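Local coordinates for protein phytase (PDB 3ZHC) that is a disulfide-bonded enzyme of branch 2 of the histidine phosphatase superfamily, built from a mixed beta-sheet flanked by helices and a largely helical part, at residues G74-E79 against R379-I384; A106-T111 against Y310-P315; S183-L188 against T210-L215; E189-F194 against Q252-R257. The protein carries 2 engineered substitutions. One frame throughout, in Å; residues are numbered along the deposited sequence.

Contact 1: G74-E79 against R379-I384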
loop_
_atom_site.group_PDB
_atom_site.type_symbol
_atom_site.label_atom_id
_atom_site.label_comp_id
_atom_site.label_asym_id
_atom_site.label_seq_id
_atom_site.Cartn_x
_atom_site.Cartn_y
_atom_site.Cartn_z
ATOM N N GLY B 74 -16.445 -23.718 -5.742
ATOM C CA GLY B 74 -15.833 -25.038 -5.724
ATOM C C GLY B 74 -14.882 -25.237 -6.900
ATOM O O GLY B 74 -13.763 -25.660 -6.711
ATOM N N GLU B 75 -15.353 -24.910 -8.106
ATOM C CA GLU B 75 -14.550 -25.038 -9.357
ATOM C C GLU B 75 -13.225 -24.249 -9.284
ATOM O O GLU B 75 -12.183 -24.738 -9.717
ATOM C CB GLU B 75 -15.375 -24.603 -10.580
ATOM C CG GLU B 75 -14.757 -24.972 -11.939
ATOM C CD GLU B 75 -15.627 -24.547 -13.155
ATOM O OE1 GLU B 75 -16.877 -24.353 -12.996
ATOM O OE2 GLU B 75 -15.054 -24.413 -14.272
ATOM N N LEU B 76 -13.282 -23.038 -8.730
ATOM C CA LEU B 76 -12.075 -22.204 -8.536
ATOM C C LEU B 76 -11.098 -22.816 -7.508
ATOM O O LEU B 76 -9.884 -22.738 -7.694
ATOM C CB LEU B 76 -12.454 -20.769 -8.137
ATOM C CG LEU B 76 -13.100 -19.953 -9.262
ATOM C CD1 LEU B 76 -13.757 -18.707 -8.724
ATOM C CD2 LEU B 76 -12.044 -19.615 -10.371
ATOM N N VAL B 77 -11.630 -23.417 -6.436
ATOM C CA VAL B 77 -10.770 -24.110 -5.447
ATOM C C VAL B 77 -10.125 -25.371 -6.098
ATOM O O VAL B 77 -8.970 -25.681 -5.808
ATOM C CB VAL B 77 -11.507 -24.459 -4.134
ATOM C CG1 VAL B 77 -10.606 -25.285 -3.203
ATOM C CG2 VAL B 77 -11.986 -23.182 -3.416
ATOM N N SER B 78 -10.873 -26.073 -6.971
ATOM C CA SER B 78 -10.333 -27.261 -7.678
ATOM C C SER B 78 -9.160 -26.859 -8.578
ATOM O O SER B 78 -8.230 -27.620 -8.743
ATOM C CB SER B 78 -11.424 -27.999 -8.480
ATOM O OG SER B 78 -11.905 -27.217 -9.562
ATOM N N GLU B 79 -9.221 -25.643 -9.155
ATOM C CA GLU B 79 -8.096 -25.108 -9.945
ATOM C C GLU B 79 -6.839 -24.937 -9.086
ATOM O O GLU B 79 -5.740 -25.216 -9.554
ATOM C CB GLU B 79 -8.446 -23.762 -10.618
ATOM C CG GLU B 79 -9.400 -23.877 -11.803
ATOM C CD GLU B 79 -8.828 -24.688 -12.958
ATOM O OE1 GLU B 79 -7.585 -24.804 -13.081
ATOM O OE2 GLU B 79 -9.625 -25.212 -13.740
ATOM N N ARG B 379 -9.243 -11.308 -11.696
ATOM C CA ARG B 379 -9.365 -11.612 -13.129
ATOM C C ARG B 379 -9.413 -13.130 -13.354
ATOM O O ARG B 379 -10.266 -13.625 -14.107
ATOM C CB ARG B 379 -8.167 -11.015 -13.873
ATOM C CG ARG B 379 -8.230 -10.991 -15.403
ATOM C CD ARG B 379 -9.147 -9.899 -15.930
ATOM N NE ARG B 379 -10.526 -10.354 -16.174
ATOM C CZ ARG B 379 -11.567 -9.543 -16.401
ATOM N NH1 ARG B 379 -11.430 -8.192 -16.412
ATOM N NH2 ARG B 379 -12.766 -10.074 -16.618
ATOM N N ASP B 380 -8.498 -13.865 -12.690
ATOM C CA ASP B 380 -8.452 -15.350 -12.807
ATOM C C ASP B 380 -9.678 -16.046 -12.173
ATOM O O ASP B 380 -9.995 -17.171 -12.543
ATOM C CB ASP B 380 -7.131 -15.931 -12.229
ATOM C CG ASP B 380 -5.890 -15.693 -13.158
ATOM O OD1 ASP B 380 -5.991 -14.987 -14.201
ATOM O OD2 ASP B 380 -4.803 -16.228 -12.830
ATOM N N MET B 381 -10.347 -15.379 -11.223
ATOM C CA MET B 381 -11.606 -15.877 -10.662
ATOM C C MET B 381 -12.694 -15.628 -11.682
ATOM O O MET B 381 -13.402 -16.549 -12.071
ATOM C CB MET B 381 -11.945 -15.190 -9.351
ATOM C CG MET B 381 -10.984 -15.547 -8.224
ATOM S SD MET B 381 -11.262 -14.627 -6.731
ATOM C CE MET B 381 -10.029 -15.374 -5.642
ATOM N N ARG B 382 -12.801 -14.365 -12.105
ATOM C CA ARG B 382 -13.764 -13.900 -13.117
ATOM C C ARG B 382 -13.777 -14.768 -14.367
ATOM O O ARG B 382 -14.839 -15.153 -14.825
ATOM C CB ARG B 382 -13.437 -12.440 -13.515
ATOM C CG ARG B 382 -14.429 -11.733 -14.474
ATOM C CD ARG B 382 -15.756 -11.602 -13.853
ATOM N NE ARG B 382 -16.674 -10.701 -14.573
ATOM C CZ ARG B 382 -17.877 -10.327 -14.111
ATOM N NH1 ARG B 382 -18.325 -10.768 -12.921
ATOM N NH2 ARG B 382 -18.644 -9.509 -14.833
ATOM N N ASP B 383 -12.594 -15.072 -14.895
ATOM C CA ASP B 383 -12.438 -15.895 -16.109
ATOM C C ASP B 383 -12.381 -17.409 -15.862
ATOM O O ASP B 383 -12.462 -18.180 -16.816
ATOM C CB ASP B 383 -11.142 -15.508 -16.842
ATOM C CG ASP B 383 -11.096 -14.053 -17.256
ATOM O OD1 ASP B 383 -12.142 -13.438 -17.506
ATOM O OD2 ASP B 383 -9.980 -13.522 -17.335
ATOM N N ILE B 384 -12.244 -17.824 -14.583
ATOM C CA ILE B 384 -11.999 -19.244 -14.191
ATOM C C ILE B 384 -10.800 -19.752 -15.013
ATOM O O ILE B 384 -10.889 -20.749 -15.753
ATOM C CB ILE B 384 -13.245 -20.170 -14.323
ATOM C CG1 ILE B 384 -14.460 -19.556 -13.647
ATOM C CG2 ILE B 384 -12.948 -21.558 -13.714
ATOM C CD1 ILE B 384 -15.720 -20.411 -13.765
#
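Leu76 reaches from helix 71-90 to Ile384, where its CD2 methyl lies 3.8 Å from Ile384 CA and 4.0 Å from Ile384 CG2. The leucine has CG beside its own backbone N and anti to the carbonyl carbon (chi1 -70°), which turns the fork of two methyls to the last turn of helix 378-382. Leu76 CD2 rests between Met381 O, 3.8 Å away, and Ile384, and CD1 meets Met381 CB at 4.0 Å. The leucine and methionine side chains cross at about a right angle; the contact is made at Met381 CB, and the extended chain beyond it runs on to Gln344. On the more exposed border Glu75 stretches across Ile384, also nearly perpendicular to it, and sets its carboxylate against the aliphatic branches, with OE2 3.6 Å from Ile384 CG2. No hydrogen bond joins the two segments; the polar ties run beside them, from Arg72 NH2 to Arg382 O, from Gln376 NE2 to Leu76 O and from Leu387 N to Glu79 OE1. Elsewhere on helix 71-90, Val77 packs on helix 113-126. Ile384 has positive phi, and its N bonds back to Met381 O at 3.0 Å. The leucine of one helix thus covers the end of another, which is closed by a Schellman motif.

Contact 2: A106-T111 against Y310-P315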
loop_
_atom_site.group_PDB
_atom_site.type_symbol
_atom_site.label_atom_id
_atom_site.label_comp_id
_atom_site.label_asym_id
_atom_site.label_seq_id
_atom_site.Cartn_x
_atom_site.Cartn_y
_atom_site.Cartn_z
ATOM N N ALA B 106 -4.327 -35.452 4.169
ATOM C CA ALA B 106 -5.425 -35.352 5.121
ATOM C C ALA B 106 -6.079 -33.968 4.964
ATOM O O ALA B 106 -5.394 -32.985 4.688
ATOM C CB ALA B 106 -4.939 -35.559 6.522
ATOM N N VAL B 107 -7.398 -33.907 5.130
ATOM C CA VAL B 107 -8.148 -32.643 5.034
ATOM C C VAL B 107 -9.035 -32.445 6.264
ATOM O O VAL B 107 -9.716 -33.369 6.692
ATOM C CB VAL B 107 -8.995 -32.579 3.748
ATOM C CG1 VAL B 107 -9.901 -31.311 3.733
ATOM C CG2 VAL B 107 -8.095 -32.608 2.536
ATOM N N ILE B 108 -8.995 -31.230 6.820
ATOM C CA ILE B 108 -9.847 -30.807 7.927
ATOM C C ILE B 108 -10.673 -29.618 7.462
ATOM O O ILE B 108 -10.144 -28.715 6.821
ATOM C CB ILE B 108 -9.033 -30.355 9.139
ATOM C CG1 ILE B 108 -8.208 -31.519 9.710
ATOM C CG2 ILE B 108 -9.958 -29.764 10.219
ATOM C CD1 ILE B 108 -7.213 -31.089 10.748
ATOM N N ALA B 109 -11.963 -29.622 7.792
ATOM C CA ALA B 109 -12.859 -28.525 7.466
ATOM C C ALA B 109 -13.677 -28.121 8.679
ATOM O O ALA B 109 -14.009 -28.976 9.549
ATOM C CB ALA B 109 -13.786 -28.914 6.302
ATOM N N ASP B 110 -14.011 -26.826 8.747
ATOM C CA ASP B 110 -14.905 -26.320 9.759
ATOM C C ASP B 110 -16.329 -26.885 9.406
ATOM O O ASP B 110 -16.557 -27.349 8.290
ATOM C CB ASP B 110 -14.845 -24.789 9.797
ATOM C CG ASP B 110 -15.538 -24.177 11.008
ATOM O OD1 ASP B 110 -16.040 -24.901 11.922
ATOM O OD2 ASP B 110 -15.584 -22.948 11.047
ATOM N N THR B 111 -17.261 -26.835 10.363
ATOM C CA THR B 111 -18.599 -27.480 10.205
ATOM C C THR B 111 -19.549 -26.827 9.169
ATOM O O THR B 111 -20.603 -27.393 8.864
ATOM C CB THR B 111 -19.314 -27.573 11.561
ATOM O OG1 THR B 111 -19.441 -26.269 12.116
ATOM C CG2 THR B 111 -18.503 -28.439 12.522
ATOM N N TYR B 310 -10.231 -35.546 15.268
ATOM C CA TYR B 310 -10.615 -35.977 13.907
ATOM C C TYR B 310 -10.185 -37.428 13.577
ATOM O O TYR B 310 -10.787 -38.054 12.718
ATOM C CB TYR B 310 -10.033 -35.013 12.850
ATOM C CG TYR B 310 -10.345 -33.552 13.127
ATOM C CD1 TYR B 310 -11.594 -33.009 12.824
ATOM C CD2 TYR B 310 -9.385 -32.710 13.703
ATOM C CE1 TYR B 310 -11.885 -31.635 13.091
ATOM C CE2 TYR B 310 -9.658 -31.350 13.973
ATOM C CZ TYR B 310 -10.902 -30.825 13.667
ATOM O OH TYR B 310 -11.148 -29.519 13.930
ATOM N N GLY B 311 -9.156 -37.948 14.257
ATOM C CA GLY B 311 -8.640 -39.305 13.991
ATOM C C GLY B 311 -7.717 -39.335 12.776
ATOM O O GLY B 311 -7.811 -40.244 11.947
ATOM N N ILE B 312 -6.834 -38.335 12.676
ATOM C CA ILE B 312 -5.860 -38.233 11.594
ATOM C C ILE B 312 -4.523 -38.692 12.136
ATOM O O ILE B 312 -4.103 -38.248 13.193
ATOM C CB ILE B 312 -5.757 -36.777 11.031
ATOM C CG1 ILE B 312 -7.077 -36.368 10.363
ATOM C CG2 ILE B 312 -4.603 -36.644 10.039
ATOM C CD1 ILE B 312 -7.117 -34.936 9.900
ATOM N N LYS B 313 -3.859 -39.589 11.410
ATOM C CA LYS B 313 -2.542 -40.064 11.800
ATOM C C LYS B 313 -1.512 -39.123 11.211
ATOM O O LYS B 313 -1.201 -39.204 10.023
ATOM C CB LYS B 313 -2.306 -41.504 11.328
ATOM C CG LYS B 313 -3.259 -42.555 11.985
ATOM C CD LYS B 313 -2.974 -42.755 13.484
ATOM C CE LYS B 313 -3.775 -43.942 14.070
ATOM N NZ LYS B 313 -3.579 -44.061 15.564
ATOM N N LEU B 314 -0.995 -38.212 12.049
ATOM C CA LEU B 314 0.072 -37.290 11.646
ATOM C C LEU B 314 1.401 -38.023 11.870
ATOM O O LEU B 314 1.480 -38.880 12.743
ATOM C CB LEU B 314 0.011 -35.978 12.445
ATOM C CG LEU B 314 -1.207 -35.043 12.224
ATOM C CD1 LEU B 314 -1.193 -33.868 13.193
ATOM C CD2 LEU B 314 -1.287 -34.534 10.766
ATOM N N PRO B 315 2.457 -37.700 11.091
ATOM C CA PRO B 315 2.550 -36.693 10.041
ATOM C C PRO B 315 1.929 -37.127 8.701
ATOM O O PRO B 315 1.659 -38.308 8.474
ATOM C CB PRO B 315 4.057 -36.522 9.874
ATOM C CG PRO B 315 4.591 -37.891 10.102
ATOM C CD PRO B 315 3.718 -38.456 11.214
#
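Ile108 and Ile312 form the tight centre of this contact, with Ile108 CG1 3.6 Å from Ile312 CD1. Beside them Ala106 CB meets Ile312 CG2 at 3.7 Å; chi1 of Ile312 (-65°) sets CG1 beside the backbone N and CG2 anti to it, so that CD1 reaches Ile108 and CG2 reaches Ala106. Tyr310 meets both branches of Ile108: CG2 sits over one ring face, 4.0 Å from the centroid and 23° off the normal, a CH-pi contact displaced toward the hydroxyl end, and CD1 comes to 4.0 Å from Tyr310 CD2. The isoleucine runs roughly perpendicular to the tyrosine.

The backbones are much looser. Strands 106-109 and 312-314 approach no closer than 8.8 Å between axes and no hydrogen bond links them; Ala106 and Ile108 pair instead with strand 318-323 of the main sheet. On the solvent side Lys313 points away, and exposed Gly311, with positive phi, forms a G1 beta bulge with Ile312 opposite Glu307. Tyr310 OH is hydrogen-bonded to Asp144 OD2. The small hairpin of 305-307 and 312-314 is thus held on strand 105-109 by dispersion and a CH-pi contact, with the tyrosine's polar end fixed separately by Asp144.

Contact 3: S183-L188 against T210-L215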
loop_
_atom_site.group_PDB
_atom_site.type_symbol
_atom_site.label_atom_id
_atom_site.label_comp_id
_atom_site.label_asym_id
_atom_site.label_seq_id
_atom_site.Cartn_x
_atom_site.Cartn_y
_atom_site.Cartn_z
ATOM N N SER B 183 -11.705 9.125 1.562
ATOM C CA SER B 183 -11.856 8.953 0.098
ATOM C C SER B 183 -12.368 7.568 -0.292
ATOM O O SER B 183 -13.075 7.443 -1.292
ATOM C CB SER B 183 -10.543 9.248 -0.619
ATOM O OG SER B 183 -9.546 8.338 -0.212
ATOM N N SER B 184 -12.010 6.537 0.491
ATOM C CA SER B 184 -12.533 5.168 0.271
ATOM C C SER B 184 -14.042 5.131 0.492
ATOM O O SER B 184 -14.773 4.521 -0.298
ATOM C CB SER B 184 -11.842 4.138 1.181
ATOM O OG SER B 184 -10.554 3.844 0.707
ATOM N N PHE B 185 -14.497 5.779 1.569
ATOM C CA PHE B 185 -15.928 5.901 1.849
ATOM C C PHE B 185 -16.655 6.689 0.749
ATOM O O PHE B 185 -17.784 6.356 0.420
ATOM C CB PHE B 185 -16.198 6.535 3.224
ATOM C CG PHE B 185 -16.035 5.587 4.372
ATOM C CD1 PHE B 185 -17.008 4.603 4.628
ATOM C CD2 PHE B 185 -14.917 5.665 5.221
ATOM C CE1 PHE B 185 -16.865 3.718 5.708
ATOM C CE2 PHE B 185 -14.770 4.778 6.301
ATOM C CZ PHE B 185 -15.748 3.805 6.543
ATOM N N ARG B 186 -16.003 7.722 0.191
ATOM C CA ARG B 186 -16.572 8.468 -0.953
ATOM C C ARG B 186 -16.778 7.547 -2.158
ATOM O O ARG B 186 -17.798 7.654 -2.854
ATOM C CB ARG B 186 -15.685 9.669 -1.388
ATOM C CG ARG B 186 -15.437 10.779 -0.335
ATOM C CD ARG B 186 -16.736 11.407 0.202
ATOM N NE ARG B 186 -17.300 10.606 1.276
ATOM C CZ ARG B 186 -16.895 10.635 2.564
ATOM N NH1 ARG B 186 -15.909 11.442 2.978
ATOM N NH2 ARG B 186 -17.493 9.839 3.452
ATOM N N THR B 187 -15.816 6.648 -2.399
ATOM C CA THR B 187 -15.908 5.696 -3.526
ATOM C C THR B 187 -17.062 4.711 -3.301
ATOM O O THR B 187 -17.863 4.473 -4.218
ATOM C CB THR B 187 -14.573 4.946 -3.773
ATOM O OG1 THR B 187 -13.527 5.900 -3.982
ATOM C CG2 THR B 187 -14.661 4.032 -5.013
ATOM N N LEU B 188 -17.151 4.150 -2.092
ATOM C CA LEU B 188 -18.267 3.239 -1.751
ATOM C C LEU B 188 -19.628 3.951 -1.935
ATOM O O LEU B 188 -20.540 3.397 -2.536
ATOM C CB LEU B 188 -18.133 2.673 -0.325
ATOM C CG LEU B 188 -19.277 1.767 0.179
ATOM C CD1 LEU B 188 -19.488 0.587 -0.787
ATOM C CD2 LEU B 188 -18.993 1.279 1.563
ATOM N N THR B 210 -23.063 11.358 4.052
ATOM C CA THR B 210 -22.002 10.316 4.116
ATOM C C THR B 210 -22.381 9.131 5.012
ATOM O O THR B 210 -23.209 9.257 5.916
ATOM C CB THR B 210 -20.644 10.903 4.582
ATOM O OG1 THR B 210 -20.758 11.376 5.920
ATOM C CG2 THR B 210 -20.188 12.038 3.662
ATOM N N LEU B 211 -21.769 7.980 4.733
ATOM C CA LEU B 211 -22.033 6.735 5.493
ATOM C C LEU B 211 -21.577 6.801 6.946
ATOM O O LEU B 211 -22.332 6.395 7.828
ATOM C CB LEU B 211 -21.418 5.481 4.799
ATOM C CG LEU B 211 -22.355 4.707 3.875
ATOM C CD1 LEU B 211 -21.596 3.719 2.985
ATOM C CD2 LEU B 211 -23.402 3.989 4.716
ATOM N N PRO B 212 -20.339 7.301 7.200
ATOM C CA PRO B 212 -19.891 7.391 8.591
ATOM C C PRO B 212 -20.752 8.339 9.461
ATOM O O PRO B 212 -20.975 8.049 10.613
ATOM C CB PRO B 212 -18.435 7.895 8.462
ATOM C CG PRO B 212 -18.052 7.593 7.079
ATOM C CD PRO B 212 -19.281 7.748 6.278
ATOM N N GLU B 213 -21.228 9.442 8.879
ATOM C CA GLU B 213 -22.094 10.402 9.592
ATOM C C GLU B 213 -23.495 9.800 9.803
ATOM O O GLU B 213 -24.084 9.979 10.858
ATOM C CB GLU B 213 -22.160 11.754 8.835
ATOM C CG GLU B 213 -22.688 12.974 9.686
ATOM C CD GLU B 213 -21.655 13.543 10.731
ATOM O OE1 GLU B 213 -20.450 13.176 10.694
ATOM O OE2 GLU B 213 -22.077 14.374 11.587
ATOM N N ALA B 214 -24.010 9.083 8.793
ATOM C CA ALA B 214 -25.316 8.398 8.884
ATOM C C ALA B 214 -25.280 7.205 9.840
ATOM O O ALA B 214 -26.238 6.971 10.556
ATOM C CB ALA B 214 -25.781 7.935 7.504
ATOM N N LEU B 215 -24.164 6.455 9.825
ATOM C CA LEU B 215 -23.961 5.265 10.678
ATOM C C LEU B 215 -22.611 5.361 11.429
ATOM O O LEU B 215 -21.624 4.730 11.024
ATOM C CB LEU B 215 -24.021 3.996 9.834
ATOM C CG LEU B 215 -25.371 3.649 9.195
ATOM C CD1 LEU B 215 -25.192 2.646 8.052
ATOM C CD2 LEU B 215 -26.332 3.123 10.227
#
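Pro212 points CG at the face of the Phe185 ring: it stands over the ring centre, 4.0 Å from the centroid and only 12° off the normal, a clear CH-pi contact. The two side chains run antiparallel past one another, and the same proline turns CD to the edge of the Arg186 guanidinium, in its plane, 3.9 Å from NH2. Over one face of that guanidinium comes the Thr210 methyl, with CG2 3.5 Å from Arg186 NH2. Arg186 starts out pointing away from segment 210-215; bends at chi2 (-57°) and chi3 bring its flat end back. At the other end of the contact Leu188 CD2 touches Leu211 CD1 at 3.8 Å, the leucines crossing at about a right angle.

Glu189, just beyond the first segment, bonds to both sides of this first shell. Its OE1 forms a salt bridge with Arg186 NE. Its OE2 accepts a hydrogen bond from Leu211 N at the start of the short helix 211-214, where Thr210 occupies the N-cap position. The carboxylate thus probably orients the guanidinium and satisfies an amide of the first helical turn. Trp232 meets the Phe185 ring edge-to-face.

Farther out, Lys129 of the second subunit packs on Arg186 and Thr210, and Lys117 NZ of that subunit is hydrogen-bonded to Ser183 OG. Within its own chain helix 182-192 packs against helix 211-214, against helix 231-247 through Phe185 and Leu188, and against helix 260-280 through these two and Ser184.

Contact 4: E189-F194 against Q252-R257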
loop_
_atom_site.group_PDB
_atom_site.type_symbol
_atom_site.label_atom_id
_atom_site.label_comp_id
_atom_site.label_asym_id
_atom_site.label_seq_id
_atom_site.Cartn_x
_atom_site.Cartn_y
_atom_site.Cartn_z
ATOM N N GLU B 189 -19.725 5.171 -1.413
ATOM C CA GLU B 189 -20.928 6.026 -1.563
ATOM C C GLU B 189 -21.305 6.274 -3.027
ATOM O O GLU B 189 -22.480 6.216 -3.367
ATOM C CB GLU B 189 -20.722 7.340 -0.842
ATOM C CG GLU B 189 -20.769 7.193 0.701
ATOM C CD GLU B 189 -20.079 8.328 1.438
ATOM O OE1 GLU B 189 -19.781 9.379 0.813
ATOM O OE2 GLU B 189 -19.822 8.176 2.655
ATOM N N ASN B 190 -20.296 6.547 -3.875
ATOM C CA ASN B 190 -20.518 6.731 -5.319
ATOM C C ASN B 190 -21.018 5.444 -5.977
ATOM O O ASN B 190 -21.919 5.481 -6.815
ATOM C CB ASN B 190 -19.239 7.211 -6.018
ATOM C CG ASN B 190 -19.454 7.510 -7.498
ATOM O OD1 ASN B 190 -20.186 8.424 -7.859
ATOM N ND2 ASN B 190 -18.803 6.725 -8.362
ATOM N N VAL B 191 -20.428 4.308 -5.583
ATOM C CA VAL B 191 -20.820 2.981 -6.136
ATOM C C VAL B 191 -22.281 2.620 -5.744
ATOM O O VAL B 191 -23.040 2.104 -6.560
ATOM C CB VAL B 191 -19.800 1.888 -5.726
ATOM C CG1 VAL B 191 -20.268 0.506 -6.109
ATOM C CG2 VAL B 191 -18.419 2.193 -6.383
ATOM N N LEU B 192 -22.647 2.910 -4.503
ATOM C CA LEU B 192 -24.001 2.698 -4.014
ATOM C C LEU B 192 -25.012 3.758 -4.485
ATOM O O LEU B 192 -26.207 3.548 -4.356
ATOM C CB LEU B 192 -24.014 2.727 -2.475
ATOM C CG LEU B 192 -23.299 1.663 -1.660
ATOM C CD1 LEU B 192 -23.203 2.118 -0.221
ATOM C CD2 LEU B 192 -24.023 0.346 -1.765
ATOM N N ASN B 193 -24.519 4.893 -5.021
ATOM C CA ASN B 193 -25.334 6.111 -5.269
ATOM C C ASN B 193 -26.070 6.433 -3.969
ATOM O O ASN B 193 -27.280 6.577 -3.939
ATOM C CB ASN B 193 -26.275 5.965 -6.487
ATOM C CG ASN B 193 -26.787 7.335 -7.019
ATOM O OD1 ASN B 193 -26.157 8.397 -6.784
ATOM N ND2 ASN B 193 -27.939 7.313 -7.745
ATOM N N PHE B 194 -25.270 6.525 -2.895
ATOM C CA PHE B 194 -25.745 6.675 -1.509
ATOM C C PHE B 194 -26.598 7.912 -1.283
ATOM O O PHE B 194 -27.598 7.834 -0.575
ATOM C CB PHE B 194 -24.529 6.654 -0.535
ATOM C CG PHE B 194 -24.894 6.803 0.926
ATOM C CD1 PHE B 194 -25.647 5.820 1.576
ATOM C CD2 PHE B 194 -24.467 7.931 1.665
ATOM C CE1 PHE B 194 -25.986 5.944 2.941
ATOM C CE2 PHE B 194 -24.796 8.066 3.024
ATOM C CZ PHE B 194 -25.560 7.071 3.669
ATOM N N GLN B 252 -23.474 -8.208 -13.881
ATOM C CA GLN B 252 -23.529 -6.817 -13.420
ATOM C C GLN B 252 -23.024 -6.726 -11.975
ATOM O O GLN B 252 -23.767 -7.003 -11.030
ATOM C CB GLN B 252 -24.963 -6.272 -13.537
ATOM C CG GLN B 252 -25.082 -4.732 -13.393
ATOM C CD GLN B 252 -24.681 -3.957 -14.672
ATOM O OE1 GLN B 252 -24.047 -4.507 -15.602
ATOM N NE2 GLN B 252 -25.056 -2.673 -14.719
ATOM N N VAL B 253 -21.749 -6.331 -11.821
ATOM C CA VAL B 253 -21.110 -6.196 -10.506
ATOM C C VAL B 253 -21.233 -4.764 -10.061
ATOM O O VAL B 253 -20.835 -3.861 -10.788
ATOM C CB VAL B 253 -19.616 -6.590 -10.545
ATOM C CG1 VAL B 253 -18.976 -6.417 -9.181
ATOM C CG2 VAL B 253 -19.449 -8.026 -11.048
ATOM N N ALA B 254 -21.796 -4.557 -8.863
ATOM C CA ALA B 254 -21.946 -3.228 -8.275
ATOM C C ALA B 254 -22.628 -2.217 -9.238
ATOM O O ALA B 254 -22.221 -1.048 -9.332
ATOM C CB ALA B 254 -20.571 -2.712 -7.794
ATOM N N TRP B 255 -23.663 -2.701 -9.950
ATOM C CA TRP B 255 -24.439 -1.898 -10.907
ATOM C C TRP B 255 -23.550 -1.262 -12.025
ATOM O O TRP B 255 -23.862 -0.202 -12.550
ATOM C CB TRP B 255 -25.270 -0.842 -10.138
ATOM C CG TRP B 255 -26.056 -1.466 -9.008
ATOM C CD1 TRP B 255 -27.241 -2.134 -9.110
ATOM C CD2 TRP B 255 -25.702 -1.487 -7.620
ATOM N NE1 TRP B 255 -27.649 -2.567 -7.877
ATOM C CE2 TRP B 255 -26.724 -2.184 -6.942
ATOM C CE3 TRP B 255 -24.618 -0.981 -6.879
ATOM C CZ2 TRP B 255 -26.697 -2.396 -5.543
ATOM C CZ3 TRP B 255 -24.586 -1.192 -5.478
ATOM C CH2 TRP B 255 -25.613 -1.887 -4.834
ATOM N N GLY B 256 -22.450 -1.965 -12.360
ATOM C CA GLY B 256 -21.459 -1.531 -13.344
ATOM C C GLY B 256 -20.680 -0.279 -13.012
ATOM O O GLY B 256 -20.131 0.340 -13.914
ATOM N N ARG B 257 -20.610 0.086 -11.727
ATOM C CA ARG B 257 -19.994 1.375 -11.291
ATOM C C ARG B 257 -18.545 1.317 -10.763
ATOM O O ARG B 257 -18.008 2.353 -10.391
ATOM C CB ARG B 257 -20.891 2.031 -10.233
ATOM C CG ARG B 257 -22.233 2.503 -10.777
ATOM C CD ARG B 257 -23.190 2.738 -9.640
ATOM N NE ARG B 257 -24.546 2.969 -10.094
ATOM C CZ ARG B 257 -25.648 2.852 -9.334
ATOM N NH1 ARG B 257 -25.589 2.499 -8.029
ATOM N NH2 ARG B 257 -26.838 3.093 -9.883
HETATM O O HOH W 1 -28.827 4.588 -8.837
#
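The guanidinium of Arg257 lies between two carbons: Asn193 CB covers one face, 3.9 Å from NH1, and on the opposite face sits Trp255 CB, over the centre. At the edge, Val191 O accepts an almost straight hydrogen bond from Arg257 NH1, 3.0 Å long with an N-H...O angle of 172°. The acceptor is nearly in the guanidinium plane, although the donor is tilted 32° from the carbonyl plane. Val191 O also approaches the Trp255 indole obliquely, 3.5 Å from CE3, and Leu192 CD2 slants in at 4.1 Å from Trp255 CZ3.

The carbonyl belongs to the last turn of helix 182-192, which ends in a Schellman motif with Asn193, of positive phi, as its C-prime residue. Opposite it Ala254, Trp255 and Gly256 all have positive phi and make a left-handed turn, which places Ala254 CB 3.6 Å from Val191 CG1.

Arg257 is extended from CG to NE, and this carries its head past the helix end. There NH2 makes a salt bridge with Asp57 and a weak bond to a water that also accepts from Asn193 ND2, 3.1 Å away. Trp255 NE1 is hydrogen-bonded to Gln58 O, and Trp59 meets its ring edge-to-face.

In the fold
Contacts 3 and 4 share helix 182-192 and lie 13 Å apart between centres; they touch through Glu189 OE2 and Leu211 N and by packing, with Phe194 CE2 3.3 Å from Thr210 C. Contact 1, centred 24 Å from contact 4, meets it through Arg382 NH1 and Val253 CG2, 3.5 Å apart. Contact 2 lies across the chain's centre from contacts 3 and 4, with centres 43 and 42 Å away, and about 9 Å from contact 1 between nearest atoms. Side chains of Ala106, Pro212 and Asn190, in contacts 2, 3 and 4, each lie about 4 Å from a bound formic acid, probably from the crystallisation liquor. Contact 3 alone touches the second subunit.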